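Local coordinates for protein glutathione S-transferase (Burkholderia glumae, PDB 4ISD) that binds glutathione and probably transfers it to electrophilic compounds, as other glutathione transferases do, at residues 8-13 against 33-38; 21-26 against 166-171. All coordinates share one frame; numbering follows the deposited sequence.

Contact 1. Residues 8-13 against 33-38; sequences ITLYVG and LDFEIR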
loop_
_atom_site.group_PDB
_atom_site.type_symbol
_atom_site.label_atom_id
_atom_site.label_comp_id
_atom_site.label_asym_id
_atom_site.label_seq_id
_atom_site.Cartn_x
_atom_site.Cartn_y
_atom_site.Cartn_z
ATOM N N ILE A 8 7.574 -9.170 20.577
ATOM C CA ILE A 8 6.975 -9.062 19.253
ATOM C C ILE A 8 6.160 -10.321 18.949
ATOM O O ILE A 8 6.602 -11.438 19.215
ATOM C CB ILE A 8 8.055 -8.813 18.158
ATOM C CG1 ILE A 8 8.761 -7.469 18.390
ATOM C CG2 ILE A 8 7.449 -8.855 16.763
ATOM C CD1 ILE A 8 9.910 -7.173 17.422
ATOM N N THR A 9 4.951 -10.133 18.424
ATOM C CA THR A 9 4.111 -11.258 18.026
ATOM C C THR A 9 3.645 -11.066 16.594
ATOM O O THR A 9 3.400 -9.942 16.153
ATOM C CB THR A 9 2.876 -11.413 18.934
ATOM O OG1 THR A 9 3.288 -11.578 20.298
ATOM C CG2 THR A 9 2.059 -12.627 18.515
ATOM N N LEU A 10 3.535 -12.163 15.858
ATOM C CA LEU A 10 3.061 -12.093 14.483
ATOM C C LEU A 10 1.861 -13.021 14.313
ATOM O O LEU A 10 1.894 -14.190 14.713
ATOM C CB LEU A 10 4.197 -12.430 13.507
ATOM C CG LEU A 10 3.959 -12.274 12.006
ATOM C CD1 LEU A 10 3.991 -10.814 11.594
ATOM C CD2 LEU A 10 4.983 -13.081 11.210
ATOM N N TYR A 11 0.790 -12.464 13.759
ATOM C CA TYR A 11 -0.442 -13.190 13.479
ATOM C C TYR A 11 -0.416 -13.550 12.005
ATOM O O TYR A 11 -0.226 -12.683 11.145
ATOM C CB TYR A 11 -1.687 -12.322 13.812
ATOM C CG TYR A 11 -1.840 -12.053 15.299
ATOM C CD1 TYR A 11 -1.118 -11.029 15.919
ATOM C CD2 TYR A 11 -2.676 -12.841 16.089
ATOM C CE1 TYR A 11 -1.219 -10.797 17.282
ATOM C CE2 TYR A 11 -2.789 -12.615 17.454
ATOM C CZ TYR A 11 -2.058 -11.587 18.048
ATOM O OH TYR A 11 -2.156 -11.350 19.411
ATOM N N VAL A 12 -0.582 -14.830 11.712
ATOM C CA VAL A 12 -0.552 -15.305 10.330
ATOM C C VAL A 12 -1.725 -16.255 10.139
ATOM O O VAL A 12 -2.355 -16.656 11.118
ATOM C CB VAL A 12 0.804 -16.020 9.980
ATOM C CG1 VAL A 12 1.980 -15.047 10.094
ATOM C CG2 VAL A 12 1.040 -17.231 10.875
ATOM N N GLY A 13 -2.029 -16.605 8.891
ATOM C CA GLY A 13 -3.037 -17.614 8.625
ATOM C C GLY A 13 -2.510 -18.960 9.088
ATOM O O GLY A 13 -1.313 -19.229 8.959
ATOM N N LEU A 33 15.355 -10.183 14.574
ATOM C CA LEU A 33 14.516 -9.907 15.748
ATOM C C LEU A 33 13.840 -11.166 16.331
ATOM O O LEU A 33 13.492 -12.097 15.593
ATOM C CB LEU A 33 13.446 -8.848 15.406
ATOM C CG LEU A 33 13.900 -7.405 15.143
ATOM C CD1 LEU A 33 12.832 -6.594 14.398
ATOM C CD2 LEU A 33 14.284 -6.698 16.442
ATOM N N ASP A 34 13.644 -11.190 17.650
ATOM C CA ASP A 34 12.889 -12.276 18.268
ATOM C C ASP A 34 11.383 -12.010 18.124
ATOM O O ASP A 34 10.939 -10.856 18.239
ATOM C CB ASP A 34 13.270 -12.444 19.740
ATOM C CG ASP A 34 14.521 -13.298 19.945
ATOM O OD1 ASP A 34 14.945 -14.037 19.016
ATOM O OD2 ASP A 34 15.068 -13.248 21.069
ATOM N N PHE A 35 10.609 -13.064 17.842
ATOM C CA PHE A 35 9.144 -12.976 17.828
ATOM C C PHE A 35 8.426 -14.317 17.998
ATOM O O PHE A 35 8.919 -15.360 17.589
ATOM C CB PHE A 35 8.622 -12.254 16.581
ATOM C CG PHE A 35 8.859 -12.988 15.277
ATOM C CD1 PHE A 35 10.080 -12.894 14.625
ATOM C CD2 PHE A 35 7.841 -13.714 14.668
ATOM C CE1 PHE A 35 10.292 -13.533 13.409
ATOM C CE2 PHE A 35 8.049 -14.353 13.446
ATOM C CZ PHE A 35 9.272 -14.259 12.819
ATOM N N GLU A 36 7.256 -14.273 18.622
ATOM C CA GLU A 36 6.382 -15.429 18.720
ATOM C C GLU A 36 5.463 -15.413 17.513
ATOM O O GLU A 36 5.172 -14.345 16.967
ATOM C CB GLU A 36 5.532 -15.333 19.987
ATOM C CG GLU A 36 4.880 -16.639 20.394
ATOM C CD GLU A 36 5.906 -17.688 20.781
ATOM O OE1 GLU A 36 6.946 -17.309 21.365
ATOM O OE2 GLU A 36 5.676 -18.884 20.496
ATOM N N ILE A 37 5.003 -16.585 17.093
ATOM C CA ILE A 37 4.008 -16.660 16.035
ATOM C C ILE A 37 2.709 -17.227 16.577
ATOM O O ILE A 37 2.707 -18.278 17.230
ATOM C CB ILE A 37 4.488 -17.503 14.843
ATOM C CG1 ILE A 37 5.489 -16.713 14.008
ATOM C CG2 ILE A 37 3.320 -17.895 13.947
ATOM C CD1 ILE A 37 6.478 -17.594 13.268
ATOM N N ARG A 38 1.622 -16.499 16.312
ATOM C CA ARG A 38 0.259 -16.931 16.618
ATOM C C ARG A 38 -0.531 -17.031 15.319
ATOM O O ARG A 38 -0.305 -16.257 14.387
ATOM C CB ARG A 38 -0.427 -15.943 17.563
ATOM C CG ARG A 38 0.245 -15.832 18.916
ATOM C CD ARG A 38 -0.441 -14.822 19.812
ATOM N NE ARG A 38 0.327 -14.582 21.033
ATOM C CZ ARG A 38 0.007 -13.686 21.963
ATOM N NH1 ARG A 38 -1.077 -12.924 21.826
ATOM N NH2 ARG A 38 0.778 -13.551 23.036
#
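I8 and E36 start a run of four backbone hydrogen bonds that pairs strand 8-13 in parallel with residues 36-38. E36 N donates to I8 O (3.0 Å), and L10 N to E36 O (2.9 Å). R38 N then reaches L10 O (2.8 Å), and V12 N reaches R38 O (3.0 Å). Of the first strand, L10 thus uses both its N and its O here, I8 its O and V12 its N, while T9 and Y11 make backbone bonds to Q65 and T63 on strand 63-66.

On the sheet face carrying T9, Y11, E36 and R38, the extended R38 chain runs beside the Y11 ring and points the same way, the guanidinium plane turned 84° from the ring. R38 NH1 gives Y11 OH a weak hydrogen bond of 3.1 Å, bent to 127° at the hydrogen. The T9 methyl, CG2, lies over one guanidinium face and meets R38 CD at 3.6 Å.

L10 and I37 occupy the other face. Here L10 CD2 touches F35 CE2 (4.0 Å), and F35, whose CG sits between the backbone N and the carbonyl carbon (chi1 67°), also packs on L28 and edge-to-face with F25. A parallel strand pair joined through helix 19-31 is the beta-alpha-beta unit that opens the thioredoxin-like domain of glutathione transferases.

Contact 2. Residues 21-26 against 166-171; sequences AMSAFV and WCIADT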
loop_
_atom_site.group_PDB
_atom_site.type_symbol
_atom_site.label_atom_id
_atom_site.label_comp_id
_atom_site.label_asym_id
_atom_site.label_seq_id
_atom_site.Cartn_x
_atom_site.Cartn_y
_atom_site.Cartn_z
ATOM N N ALA A 21 1.662 -12.619 4.732
ATOM C CA ALA A 21 2.135 -13.090 6.017
ATOM C C ALA A 21 3.630 -13.346 5.883
ATOM O O ALA A 21 4.442 -12.889 6.701
ATOM C CB ALA A 21 1.412 -14.362 6.406
ATOM N N MET A 22 3.989 -14.055 4.819
ATOM C CA MET A 22 5.375 -14.421 4.574
ATOM C C MET A 22 6.264 -13.187 4.475
ATOM O O MET A 22 7.402 -13.169 4.968
ATOM C CB MET A 22 5.465 -15.236 3.297
ATOM C CG MET A 22 6.868 -15.599 2.907
ATOM S SD MET A 22 6.843 -16.713 1.504
ATOM C CE MET A 22 8.338 -16.149 0.719
ATOM N N SER A 23 5.724 -12.145 3.861
ATOM C CA SER A 23 6.446 -10.892 3.702
ATOM C C SER A 23 6.850 -10.268 5.038
ATOM O O SER A 23 7.994 -9.834 5.204
ATOM C CB SER A 23 5.596 -9.904 2.917
ATOM O OG SER A 23 6.362 -8.752 2.616
ATOM N N ALA A 24 5.912 -10.222 5.984
ATOM C CA ALA A 24 6.189 -9.622 7.291
ATOM C C ALA A 24 7.177 -10.486 8.065
ATOM O O ALA A 24 8.102 -9.980 8.714
ATOM C CB ALA A 24 4.890 -9.415 8.103
ATOM N N PHE A 25 6.958 -11.793 8.005
ATOM C CA PHE A 25 7.854 -12.746 8.624
ATOM C C PHE A 25 9.267 -12.515 8.089
ATOM O O PHE A 25 10.243 -12.591 8.843
ATOM C CB PHE A 25 7.382 -14.179 8.329
ATOM C CG PHE A 25 8.277 -15.256 8.900
ATOM C CD1 PHE A 25 9.504 -15.553 8.309
ATOM C CD2 PHE A 25 7.877 -15.990 10.008
ATOM C CE1 PHE A 25 10.338 -16.556 8.828
ATOM C CE2 PHE A 25 8.688 -16.992 10.532
ATOM C CZ PHE A 25 9.931 -17.281 9.937
ATOM N N VAL A 26 9.388 -12.238 6.793
ATOM C CA VAL A 26 10.724 -12.098 6.207
ATOM C C VAL A 26 11.414 -10.844 6.726
ATOM O O VAL A 26 12.624 -10.847 6.958
ATOM C CB VAL A 26 10.717 -12.157 4.655
ATOM C CG1 VAL A 26 12.004 -11.581 4.081
ATOM C CG2 VAL A 26 10.499 -13.601 4.178
ATOM N N TRP A 166 19.157 -6.586 -2.000
ATOM C CA TRP A 166 17.839 -7.095 -1.652
ATOM C C TRP A 166 17.042 -6.053 -0.872
ATOM O O TRP A 166 17.597 -5.317 -0.056
ATOM C CB TRP A 166 17.962 -8.369 -0.821
ATOM C CG TRP A 166 16.647 -8.880 -0.313
ATOM C CD1 TRP A 166 15.815 -9.765 -0.935
ATOM C CD2 TRP A 166 16.015 -8.547 0.928
ATOM N NE1 TRP A 166 14.697 -10.004 -0.159
ATOM C CE2 TRP A 166 14.801 -9.265 0.986
ATOM C CE3 TRP A 166 16.357 -7.704 1.988
ATOM C CZ2 TRP A 166 13.938 -9.171 2.064
ATOM C CZ3 TRP A 166 15.493 -7.609 3.054
ATOM C CH2 TRP A 166 14.295 -8.333 3.082
ATOM N N CYS A 167 15.745 -5.975 -1.152
ATOM C CA CYS A 167 14.812 -5.300 -0.253
ATOM C C CYS A 167 13.551 -6.156 -0.166
ATOM O O CYS A 167 13.399 -7.111 -0.946
ATOM C CB CYS A 167 14.507 -3.864 -0.699
ATOM S SG CYS A 167 13.656 -3.656 -2.279
ATOM N N ILE A 168 12.668 -5.833 0.781
ATOM C CA ILE A 168 11.454 -6.623 0.992
ATOM C C ILE A 168 10.571 -6.668 -0.259
ATOM O O ILE A 168 9.798 -7.610 -0.434
ATOM C CB ILE A 168 10.618 -6.135 2.222
ATOM C CG1 ILE A 168 9.579 -7.189 2.598
ATOM C CG2 ILE A 168 9.952 -4.779 1.963
ATOM C CD1 ILE A 168 10.195 -8.537 2.894
ATOM N N ALA A 169 10.702 -5.667 -1.132
ATOM C CA ALA A 169 9.945 -5.631 -2.387
ATOM C C ALA A 169 10.229 -6.837 -3.256
ATOM O O ALA A 169 9.337 -7.288 -3.972
ATOM C CB ALA A 169 10.238 -4.370 -3.163
ATOM N N ASP A 170 11.471 -7.345 -3.184
ATOM C CA ASP A 170 11.919 -8.501 -3.977
ATOM C C ASP A 170 11.236 -9.801 -3.576
ATOM O O ASP A 170 10.861 -10.594 -4.440
ATOM C CB ASP A 170 13.435 -8.690 -3.903
ATOM C CG ASP A 170 14.199 -7.546 -4.536
ATOM O OD1 ASP A 170 14.039 -7.361 -5.766
ATOM O OD2 ASP A 170 14.958 -6.843 -3.811
ATOM N N THR A 171 11.090 -10.029 -2.271
ATOM C CA THR A 171 10.324 -11.182 -1.795
ATOM C C THR A 171 8.903 -11.092 -2.339
ATOM O O THR A 171 8.353 -12.072 -2.847
ATOM C CB THR A 171 10.216 -11.210 -0.265
ATOM O OG1 THR A 171 11.508 -10.998 0.313
ATOM C CG2 THR A 171 9.663 -12.548 0.205
#
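V26 and S23 of helix 19-31 meet residues 166-171, a short approach and the first turn of helix 168-177, across the interface between the thioredoxin-like and all-helical domains of the glutathione transferase fold. The approach is mainly apolar, as the path of V26 shows. V26 CB already lies 4.1 Å from I168 CD1. From there V26 CG1, anti to the backbone N (chi1 162°), enters a corner lined by three residues: it is 3.7 Å from W166 CZ2 on the indole's six-membered ring, as near to I168 CD1, and within van der Waals range of T171 OG1. The second methyl, CG2, is directed at T171 CG2, so that valine and threonine meet tip to tip. V204 and S203 of helix 202-212 also touch V26, placing it where three helices converge.

S23 lies one turn before V26 on helix 19-31. Its carbonyl, S23 O, is 3.4 Å from I168 CD1, the closest approach between the segments. S23 OG stands 3.6 Å from I168 CG1, but this is packing: the hydroxyl has its hydrogen-bond partner in D172 OD1, the next residue after the segment. M22 extends its chain until the bend at chi3 and brings M22 CE to T171 CG2 at 3.9 Å.

The second segment is braced from within. T171 OG1 sits in the indole plane at the ring edge, where W166 NE1 gives it a long, weak hydrogen bond, and R201 makes a cation-pi contact with the same indole. D170 folds back on the chain: C167 N donates to D170 OD2 at 2.9 Å, nearly straight at 167°, using the carboxylate lone pair that faces away from OD1.

Overall arrangement
Helix 19-31 connects the two contacts, whose centres lie about 15 Å apart. It links the paired strands of contact 1 along the chain, and its residues F25, A21 and A24 pack on I37, F35, V12 and L10, while M22, S23 and V26 serve contact 2. The chemistry follows position. Contact 1, centred about 15 Å from the chain centre and only partly buried, relies on backbone hydrogen bonding within one domain and has an exposed arginine and glutamate on its outer face. Contact 2, buried and centred about 3 Å from that point, joins two domains chiefly by side-chain packing. Bound glutathione lies about 9 Å from the V12 side chain and about 7 Å from that of S23.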